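Local coordinates for flagellar biosynthesis protein FlaG (Helicobacter pylori, PDB 6JSX) that probably takes part in building the flagellum, as a FlaG-family protein whose precise role is not settled, at residues D24-V37 with V40-S54. Sequence-based numbering, arbitrary orientation.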
ATOM      1  N   ASP A  24       3.423  11.165   1.852  1.00 76.33           N
ATOM      2  CA  ASP A  24       2.311  11.642   1.032  1.00 84.96           C
ATOM      3  C   ASP A  24       1.726  10.510   0.178  1.00 84.13           C
ATOM      4  O   ASP A  24       2.032  10.393  -1.023  1.00 82.39           O
ATOM      5  CB  ASP A  24       2.743  12.822   0.147  1.00 93.00           C
ATOM      6  CG  ASP A  24       1.592  13.382  -0.706  1.00 91.50           C
ATOM      7  OD1 ASP A  24       1.531  13.084  -1.922  1.00 81.74           O
ATOM      8  OD2 ASP A  24       0.747  14.128  -0.161  1.00 95.29           O
ATOM      9  N   ILE A  25       0.911   9.670   0.821  1.00 72.14           N
ATOM     10  CA  ILE A  25       0.130   8.638   0.143  1.00 54.73           C
ATOM     11  C   ILE A  25      -1.261   8.635   0.727  1.00 50.45           C
ATOM     12  O   ILE A  25      -1.419   8.550   1.938  1.00 56.25           O
ATOM     13  CB  ILE A  25       0.732   7.233   0.318  1.00 51.14           C
ATOM     14  CG1 ILE A  25       2.212   7.228  -0.104  1.00 45.99           C
ATOM     15  CG2 ILE A  25      -0.093   6.215  -0.454  1.00 43.65           C
ATOM     16  CD1 ILE A  25       2.821   5.867  -0.342  1.00 42.32           C
ATOM     17  N   ASN A  26      -2.274   8.743  -0.126  1.00 54.86           N
ATOM     18  CA  ASN A  26      -3.651   8.826   0.357  1.00 62.04           C
ATOM     19  C   ASN A  26      -4.568   7.676  -0.064  1.00 58.14           C
ATOM     20  O   ASN A  26      -4.510   7.188  -1.187  1.00 51.03           O
ATOM     21  CB  ASN A  26      -4.284  10.165  -0.029  1.00 70.01           C
ATOM     22  CG  ASN A  26      -5.614  10.391   0.662  1.00 78.59           C
ATOM     23  OD1 ASN A  26      -6.675  10.275   0.044  1.00 73.13           O
ATOM     24  ND2 ASN A  26      -5.565  10.690   1.964  1.00 84.24           N
ATOM     25  N   PHE A  27      -5.430   7.258   0.850  1.00 59.87           N
ATOM     26  CA  PHE A  27      -6.377   6.196   0.562  1.00 54.21           C
ATOM     27  C   PHE A  27      -7.771   6.725   0.783  1.00 56.11           C
ATOM     28  O   PHE A  27      -7.981   7.617   1.604  1.00 57.82           O
ATOM     29  CB  PHE A  27      -6.121   4.987   1.470  1.00 51.46           C
ATOM     30  CG  PHE A  27      -4.786   4.328   1.227  1.00 57.99           C
ATOM     31  CD1 PHE A  27      -3.638   4.788   1.879  1.00 56.87           C
ATOM     32  CD2 PHE A  27      -4.670   3.264   0.325  1.00 52.95           C
ATOM     33  CE1 PHE A  27      -2.395   4.198   1.647  1.00 54.49           C
ATOM     34  CE2 PHE A  27      -3.426   2.664   0.088  1.00 49.79           C
ATOM     35  CZ  PHE A  27      -2.283   3.135   0.756  1.00 51.53           C
ATOM     36  N   SER A  28      -8.722   6.188   0.030  1.00 61.26           N
ATOM     37  CA  SER A  28     -10.133   6.485   0.257  1.00 67.83           C
ATOM     38  C   SER A  28     -10.993   5.493  -0.488  1.00 62.81           C
ATOM     39  O   SER A  28     -10.543   4.880  -1.456  1.00 58.07           O
ATOM     40  CB  SER A  28     -10.472   7.878  -0.232  1.00 54.82           C
ATOM     41  OG  SER A  28     -10.111   7.966  -1.580  1.00 54.98           O
ATOM     42  N   TYR A  29     -12.232   5.335  -0.034  1.00 59.06           N
ATOM     43  CA  TYR A  29     -13.201   4.592  -0.813  1.00 60.82           C
ATOM     44  C   TYR A  29     -13.955   5.543  -1.731  1.00 64.14           C
ATOM     45  O   TYR A  29     -14.561   6.510  -1.266  1.00 70.72           O
ATOM     46  CB  TYR A  29     -14.196   3.864   0.084  1.00 57.36           C
ATOM     47  CG  TYR A  29     -15.191   3.010  -0.686  1.00 69.18           C
ATOM     48  CD1 TYR A  29     -14.810   1.782  -1.214  1.00 73.00           C
ATOM     49  CD2 TYR A  29     -16.505   3.427  -0.883  1.00 63.23           C
ATOM     50  CE1 TYR A  29     -15.697   0.994  -1.917  1.00 60.61           C
ATOM     51  CE2 TYR A  29     -17.409   2.636  -1.575  1.00 67.07           C
ATOM     52  CZ  TYR A  29     -17.000   1.414  -2.089  1.00 69.97           C
ATOM     53  OH  TYR A  29     -17.890   0.608  -2.785  1.00 70.16           O
ATOM     54  N   ASN A  30     -13.912   5.283  -3.032  1.00 59.53           N
ATOM     55  CA  ASN A  30     -14.797   5.991  -3.945  1.00 64.40           C
ATOM     56  C   ASN A  30     -16.104   5.212  -4.132  1.00 68.43           C
ATOM     57  O   ASN A  30     -16.094   4.046  -4.549  1.00 64.33           O
ATOM     58  CB  ASN A  30     -14.109   6.232  -5.287  1.00 64.25           C
ATOM     59  CG  ASN A  30     -14.823   7.259  -6.132  1.00 76.24           C
ATOM     60  OD1 ASN A  30     -16.050   7.226  -6.260  1.00 72.56           O
ATOM     61  ND2 ASN A  30     -14.061   8.188  -6.709  1.00 65.94           N
ATOM     62  N   ASP A  31     -17.227   5.849  -3.812  1.00 70.41           N
ATOM     63  CA  ASP A  31     -18.517   5.188  -3.968  1.00 74.16           C
ATOM     64  C   ASP A  31     -19.035   5.299  -5.410  1.00 76.95           C
ATOM     65  O   ASP A  31     -19.903   4.543  -5.839  1.00 87.42           O
ATOM     66  CB  ASP A  31     -19.543   5.725  -2.960  1.00 79.82           C
ATOM     67  CG  ASP A  31     -20.768   4.824  -2.835  1.00 82.90           C
ATOM     68  OD1 ASP A  31     -20.678   3.773  -2.158  1.00 75.08           O
ATOM     69  OD2 ASP A  31     -21.817   5.158  -3.427  1.00 94.59           O
ATOM     70  N   THR A  32     -18.479   6.241  -6.159  1.00 81.38           N
ATOM     71  CA  THR A  32     -18.869   6.421  -7.549  1.00 85.23           C
ATOM     72  C   THR A  32     -18.263   5.342  -8.453  1.00 81.57           C
ATOM     73  O   THR A  32     -18.969   4.723  -9.252  1.00 83.02           O
ATOM     74  CB  THR A  32     -18.500   7.825  -8.029  1.00 83.94           C
ATOM     75  OG1 THR A  32     -19.217   8.782  -7.241  1.00 87.07           O
ATOM     76  CG2 THR A  32     -18.841   8.004  -9.498  1.00 87.66           C
ATOM     77  N   ILE A  33     -16.964   5.096  -8.310  1.00 79.10           N
ATOM     78  CA  ILE A  33     -16.321   4.036  -9.084  1.00 79.31           C
ATOM     79  C   ILE A  33     -16.254   2.685  -8.366  1.00 84.27           C
ATOM     80  O   ILE A  33     -15.715   1.726  -8.919  1.00 69.71           O
ATOM     81  CB  ILE A  33     -14.911   4.438  -9.567  1.00 69.63           C
ATOM     82  CG1 ILE A  33     -13.944   4.595  -8.386  1.00 75.31           C
ATOM     83  CG2 ILE A  33     -14.984   5.696 -10.386  1.00 76.27           C
ATOM     84  CD1 ILE A  33     -13.013   3.381  -8.143  1.00 63.61           C
ATOM     85  N   LYS A  34     -16.786   2.618  -7.145  1.00 88.24           N
ATOM     86  CA  LYS A  34     -16.855   1.370  -6.374  1.00 67.80           C
ATOM     87  C   LYS A  34     -15.496   0.680  -6.242  1.00 65.08           C
ATOM     88  O   LYS A  34     -15.309  -0.444  -6.709  1.00 65.76           O
ATOM     89  CB  LYS A  34     -17.880   0.409  -6.990  1.00 71.00           C
ATOM     90  CG  LYS A  34     -19.311   0.960  -7.060  1.00 89.49           C
ATOM     91  CD  LYS A  34     -19.882   1.206  -5.671  1.00 97.41           C
ATOM     92  CE  LYS A  34     -21.315   1.709  -5.724  1.00106.85           C
ATOM     93  NZ  LYS A  34     -22.292   0.614  -5.991  1.00119.18           N
ATOM     94  N   GLY A  35     -14.547   1.362  -5.614  1.00 62.38           N
ATOM     95  CA  GLY A  35     -13.209   0.820  -5.452  1.00 59.92           C
ATOM     96  C   GLY A  35     -12.350   1.552  -4.437  1.00 57.22           C
ATOM     97  O   GLY A  35     -12.712   2.607  -3.918  1.00 68.35           O
ATOM     98  N   LEU A  36     -11.199   0.979  -4.138  1.00 55.14           N
ATOM     99  CA  LEU A  36     -10.249   1.665  -3.295  1.00 57.47           C
ATOM    100  C   LEU A  36      -9.392   2.581  -4.192  1.00 67.55           C
ATOM    101  O   LEU A  36      -8.939   2.181  -5.274  1.00 53.34           O
ATOM    102  CB  LEU A  36      -9.379   0.647  -2.547  1.00 58.53           C
ATOM    103  CG  LEU A  36      -8.792   0.819  -1.124  1.00 64.23           C
ATOM    104  CD1 LEU A  36      -7.323   0.473  -1.170  1.00 47.49           C
ATOM    105  CD2 LEU A  36      -8.995   2.181  -0.454  1.00 49.23           C
ATOM    106  N   VAL A  37      -9.186   3.819  -3.757  1.00 61.25           N
ATOM    107  CA  VAL A  37      -8.316   4.714  -4.503  1.00 57.23           C
ATOM    108  C   VAL A  37      -7.104   5.202  -3.701  1.00 57.49           C
ATOM    109  O   VAL A  37      -7.233   5.826  -2.647  1.00 60.71           O
ATOM    110  CB  VAL A  37      -9.089   5.892  -5.134  1.00 66.25           C
ATOM    111  CG1 VAL A  37      -8.104   6.950  -5.667  1.00 54.89           C
ATOM    112  CG2 VAL A  37     -10.071   5.369  -6.237  1.00 57.05           C
ATOM    113  N   VAL A  40      -1.181   9.793  -4.916  1.00 55.26           N
ATOM    114  CA  VAL A  40       0.023  10.534  -4.576  1.00 59.55           C
ATOM    115  C   VAL A  40       0.132  11.730  -5.528  1.00 60.48           C
ATOM    116  O   VAL A  40      -0.366  11.672  -6.648  1.00 61.57           O
ATOM    117  CB  VAL A  40       1.267   9.622  -4.707  1.00 55.72           C
ATOM    118  CG1 VAL A  40       1.176   8.471  -3.729  1.00 53.17           C
ATOM    119  CG2 VAL A  40       1.368   9.062  -6.098  1.00 53.63           C
ATOM    120  N   LYS A  41       0.750  12.821  -5.092  1.00 67.09           N
ATOM    121  CA  LYS A  41       0.975  13.953  -6.000  1.00 71.90           C
ATOM    122  C   LYS A  41       2.346  13.836  -6.655  1.00 70.40           C
ATOM    123  O   LYS A  41       3.327  13.477  -5.996  1.00 77.14           O
ATOM    124  CB  LYS A  41       0.814  15.302  -5.282  1.00 79.40           C
ATOM    125  CG  LYS A  41      -0.628  15.614  -4.856  1.00 92.97           C
ATOM    126  CD  LYS A  41      -0.790  17.064  -4.401  1.00107.17           C
ATOM    127  CE  LYS A  41      -2.260  17.449  -4.225  1.00112.69           C
ATOM    128  NZ  LYS A  41      -2.914  16.707  -3.107  1.00112.07           N
ATOM    129  N   ASP A  42       2.412  14.125  -7.953  1.00 63.25           N
ATOM    130  CA  ASP A  42       3.661  13.985  -8.705  1.00 72.64           C
ATOM    131  C   ASP A  42       4.611  15.164  -8.502  1.00 77.40           C
ATOM    132  O   ASP A  42       4.441  15.959  -7.576  1.00 74.65           O
ATOM    133  CB  ASP A  42       3.383  13.775 -10.201  1.00 86.73           C
ATOM    134  CG  ASP A  42       2.840  15.024 -10.891  1.00 95.85           C
ATOM    135  OD1 ASP A  42       2.459  15.990 -10.199  1.00100.12           O
ATOM    136  OD2 ASP A  42       2.782  15.029 -12.140  1.00 96.05           O
ATOM    137  N   ALA A  43       5.600  15.284  -9.382  1.00 83.00           N
ATOM    138  CA  ALA A  43       6.563  16.376  -9.277  1.00 90.29           C
ATOM    139  C   ALA A  43       5.923  17.756  -9.467  1.00 90.24           C
ATOM    140  O   ALA A  43       6.420  18.750  -8.940  1.00 96.91           O
ATOM    141  CB  ALA A  43       7.727  16.176 -10.255  1.00 91.39           C
ATOM    142  N   ASN A  44       4.815  17.824 -10.197  1.00 84.74           N
ATOM    143  CA  ASN A  44       4.199  19.124 -10.465  1.00 97.80           C
ATOM    144  C   ASN A  44       3.116  19.516  -9.463  1.00 97.56           C
ATOM    145  O   ASN A  44       2.571  20.620  -9.526  1.00 77.05           O
ATOM    146  CB  ASN A  44       3.688  19.216 -11.913  1.00105.16           C
ATOM    147  CG  ASN A  44       4.804  19.532 -12.916  1.00111.25           C
ATOM    148  OD1 ASN A  44       5.940  19.056 -12.786  1.00103.63           O
ATOM    149  ND2 ASN A  44       4.483  20.353 -13.914  1.00119.70           N
ATOM    150  N   GLY A  45       2.829  18.606  -8.533  1.00 96.81           N
ATOM    151  CA  GLY A  45       1.849  18.839  -7.484  1.00 92.85           C
ATOM    152  C   GLY A  45       0.476  18.348  -7.872  1.00 93.55           C
ATOM    153  O   GLY A  45      -0.502  18.631  -7.184  1.00 98.62           O
ATOM    154  N   ASP A  46       0.413  17.610  -8.980  1.00 94.80           N
ATOM    155  CA  ASP A  46      -0.842  17.103  -9.540  1.00 97.58           C
ATOM    156  C   ASP A  46      -1.106  15.655  -9.129  1.00 91.38           C
ATOM    157  O   ASP A  46      -0.181  14.846  -9.071  1.00 93.55           O
ATOM    158  CB  ASP A  46      -0.801  17.178 -11.066  1.00103.43           C
ATOM    159  CG  ASP A  46      -0.542  18.579 -11.580  1.00107.82           C
ATOM    160  OD1 ASP A  46      -1.102  19.542 -11.008  1.00110.65           O
ATOM    161  OD2 ASP A  46       0.222  18.708 -12.560  1.00108.25           O
ATOM    162  N   LYS A  47      -2.366  15.316  -8.868  1.00 82.93           N
ATOM    163  CA  LYS A  47      -2.682  13.974  -8.386  1.00 83.51           C
ATOM    164  C   LYS A  47      -2.551  12.907  -9.464  1.00 82.56           C
ATOM    165  O   LYS A  47      -3.095  13.051 -10.557  1.00 87.26           O
ATOM    166  CB  LYS A  47      -4.088  13.912  -7.779  1.00 86.95           C
ATOM    167  CG  LYS A  47      -4.236  14.588  -6.424  1.00 87.32           C
ATOM    168  CD  LYS A  47      -5.620  14.318  -5.867  1.00 92.82           C
ATOM    169  CE  LYS A  47      -5.951  15.229  -4.702  1.00 98.15           C
ATOM    170  NZ  LYS A  47      -7.251  14.834  -4.082  1.00 98.18           N
ATOM    171  N   VAL A  48      -1.811  11.849  -9.148  1.00 76.11           N
ATOM    172  CA  VAL A  48      -1.814  10.633  -9.954  1.00 74.28           C
ATOM    173  C   VAL A  48      -2.500   9.563  -9.115  1.00 73.83           C
ATOM    174  O   VAL A  48      -2.219   9.430  -7.919  1.00 54.70           O
ATOM    175  CB  VAL A  48      -0.380  10.220 -10.413  1.00 74.99           C
ATOM    176  CG1 VAL A  48       0.595  10.302  -9.271  1.00 79.86           C
ATOM    177  CG2 VAL A  48      -0.365   8.822 -11.009  1.00 58.05           C
ATOM    178  N   ILE A  49      -3.448   8.846  -9.717  1.00 78.77           N
ATOM    179  CA  ILE A  49      -4.271   7.906  -8.951  1.00 79.70           C
ATOM    180  C   ILE A  49      -4.259   6.475  -9.489  1.00 68.98           C
ATOM    181  O   ILE A  49      -4.048   6.240 -10.679  1.00 68.83           O
ATOM    182  CB  ILE A  49      -5.753   8.374  -8.819  1.00 79.26           C
ATOM    183  CG1 ILE A  49      -6.526   8.091 -10.104  1.00 74.14           C
ATOM    184  CG2 ILE A  49      -5.847   9.840  -8.401  1.00 58.90           C
ATOM    185  CD1 ILE A  49      -7.647   7.097  -9.923  1.00 70.51           C
ATOM    186  N   ARG A  50      -4.489   5.528  -8.586  1.00 57.46           N
ATOM    187  CA  ARG A  50      -4.651   4.132  -8.937  1.00 54.41           C
ATOM    188  C   ARG A  50      -5.894   3.619  -8.241  1.00 54.31           C
ATOM    189  O   ARG A  50      -6.038   3.774  -7.033  1.00 55.94           O
ATOM    190  CB  ARG A  50      -3.438   3.316  -8.496  1.00 52.42           C
ATOM    191  CG  ARG A  50      -2.185   3.595  -9.299  1.00 62.23           C
ATOM    192  CD  ARG A  50      -2.435   3.519 -10.799  1.00 55.93           C
ATOM    193  NE  ARG A  50      -1.183   3.594 -11.552  1.00 68.79           N
ATOM    194  CZ  ARG A  50      -0.730   4.678 -12.185  1.00 65.80           C
ATOM    195  NH1 ARG A  50      -1.422   5.814 -12.188  1.00 65.64           N
ATOM    196  NH2 ARG A  50       0.423   4.623 -12.837  1.00 61.56           N
ATOM    197  N   GLU A  51      -6.802   3.033  -9.009  1.00 56.48           N
ATOM    198  CA  GLU A  51      -8.035   2.512  -8.457  1.00 56.91           C
ATOM    199  C   GLU A  51      -7.960   0.995  -8.426  1.00 66.17           C
ATOM    200  O   GLU A  51      -7.349   0.367  -9.290  1.00 61.50           O
ATOM    201  CB  GLU A  51      -9.233   2.984  -9.268  1.00 77.44           C
ATOM    202  CG  GLU A  51     -10.215   1.890  -9.648  1.00 83.05           C
ATOM    203  CD  GLU A  51     -10.790   2.111 -11.028  1.00 97.33           C
ATOM    204  OE1 GLU A  51     -10.183   2.882 -11.805  1.00 93.26           O
ATOM    205  OE2 GLU A  51     -11.844   1.517 -11.340  1.00113.80           O
ATOM    206  N   ILE A  52      -8.552   0.420  -7.386  1.00 65.71           N
ATOM    207  CA  ILE A  52      -8.637  -1.017  -7.225  1.00 69.24           C
ATOM    208  C   ILE A  52     -10.078  -1.297  -6.818  1.00 71.08           C
ATOM    209  O   ILE A  52     -10.487  -0.975  -5.698  1.00 69.76           O
ATOM    210  CB  ILE A  52      -7.652  -1.509  -6.131  1.00 63.05           C
ATOM    211  CG1 ILE A  52      -6.207  -1.216  -6.545  1.00 59.11           C
ATOM    212  CG2 ILE A  52      -7.822  -2.993  -5.865  1.00 63.65           C
ATOM    213  CD1 ILE A  52      -5.170  -1.554  -5.485  1.00 51.07           C
ATOM    214  N   PRO A  53     -10.868  -1.849  -7.748  1.00 75.80           N
ATOM    215  CA  PRO A  53     -12.295  -2.061  -7.469  1.00 72.56           C
ATOM    216  C   PRO A  53     -12.515  -2.863  -6.203  1.00 65.19           C
ATOM    217  O   PRO A  53     -11.677  -3.705  -5.868  1.00 60.29           O
ATOM    218  CB  PRO A  53     -12.809  -2.806  -8.716  1.00 72.13           C
ATOM    219  CG  PRO A  53     -11.625  -3.024  -9.610  1.00 72.31           C
ATOM    220  CD  PRO A  53     -10.542  -2.076  -9.165  1.00 78.70           C
ATOM    221  N   SER A  54     -13.623  -2.564  -5.520  1.00 63.52           N
ATOM    222  CA  SER A  54     -13.964  -3.108  -4.199  1.00 61.31           C
ATOM    223  C   SER A  54     -13.525  -4.548  -3.968  1.00 73.88           C
ATOM    224  O   SER A  54     -12.805  -4.840  -3.017  1.00 68.70           O
ATOM    225  CB  SER A  54     -15.474  -3.003  -3.947  1.00 63.66           C
ATOM    226  OG  SER A  54     -15.874  -1.692  -3.589  1.00 68.81           O
TER
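L36 and I52 pair as antiparallel neighbours, L36 N giving to I52 O at 2.6 Å and I52 N returning a bond to L36 O at 2.8 Å. One residue along, V37 and E51 form a non-hydrogen-bonded pair whose side chains share the face opposite L36 and I52. There V37 CG2 lies 3.9 Å from E51 CB, and I33 CD1 reaches back from the turn to cover E51 CG. At the other end of the pairing, K34 O accepts from S54 N at 3.0 Å and, weakly, from S54 OG. The Y29 hydroxyl donates to S54 OG, which sits at the ring edge; with CG anti to the backbone N (chi1 -177°), the phenol extends to the start of helix 54-72. N30 OD1 ties down the tight turn behind this end by accepting from T32 N and I33 N, and K34 and G35 form a G1 bulge opposite N30. Far along the sheet, D24 OD1 accepts from K41 N in a nearly straight bond (173°), while R50 pairs with D24 of the second subunit. The two consecutive hairpins thus make a three-stranded antiparallel sheet, with L36 and I52 packed against A57 of helix 54-72 and L36 also touching S11 of helix 4-21.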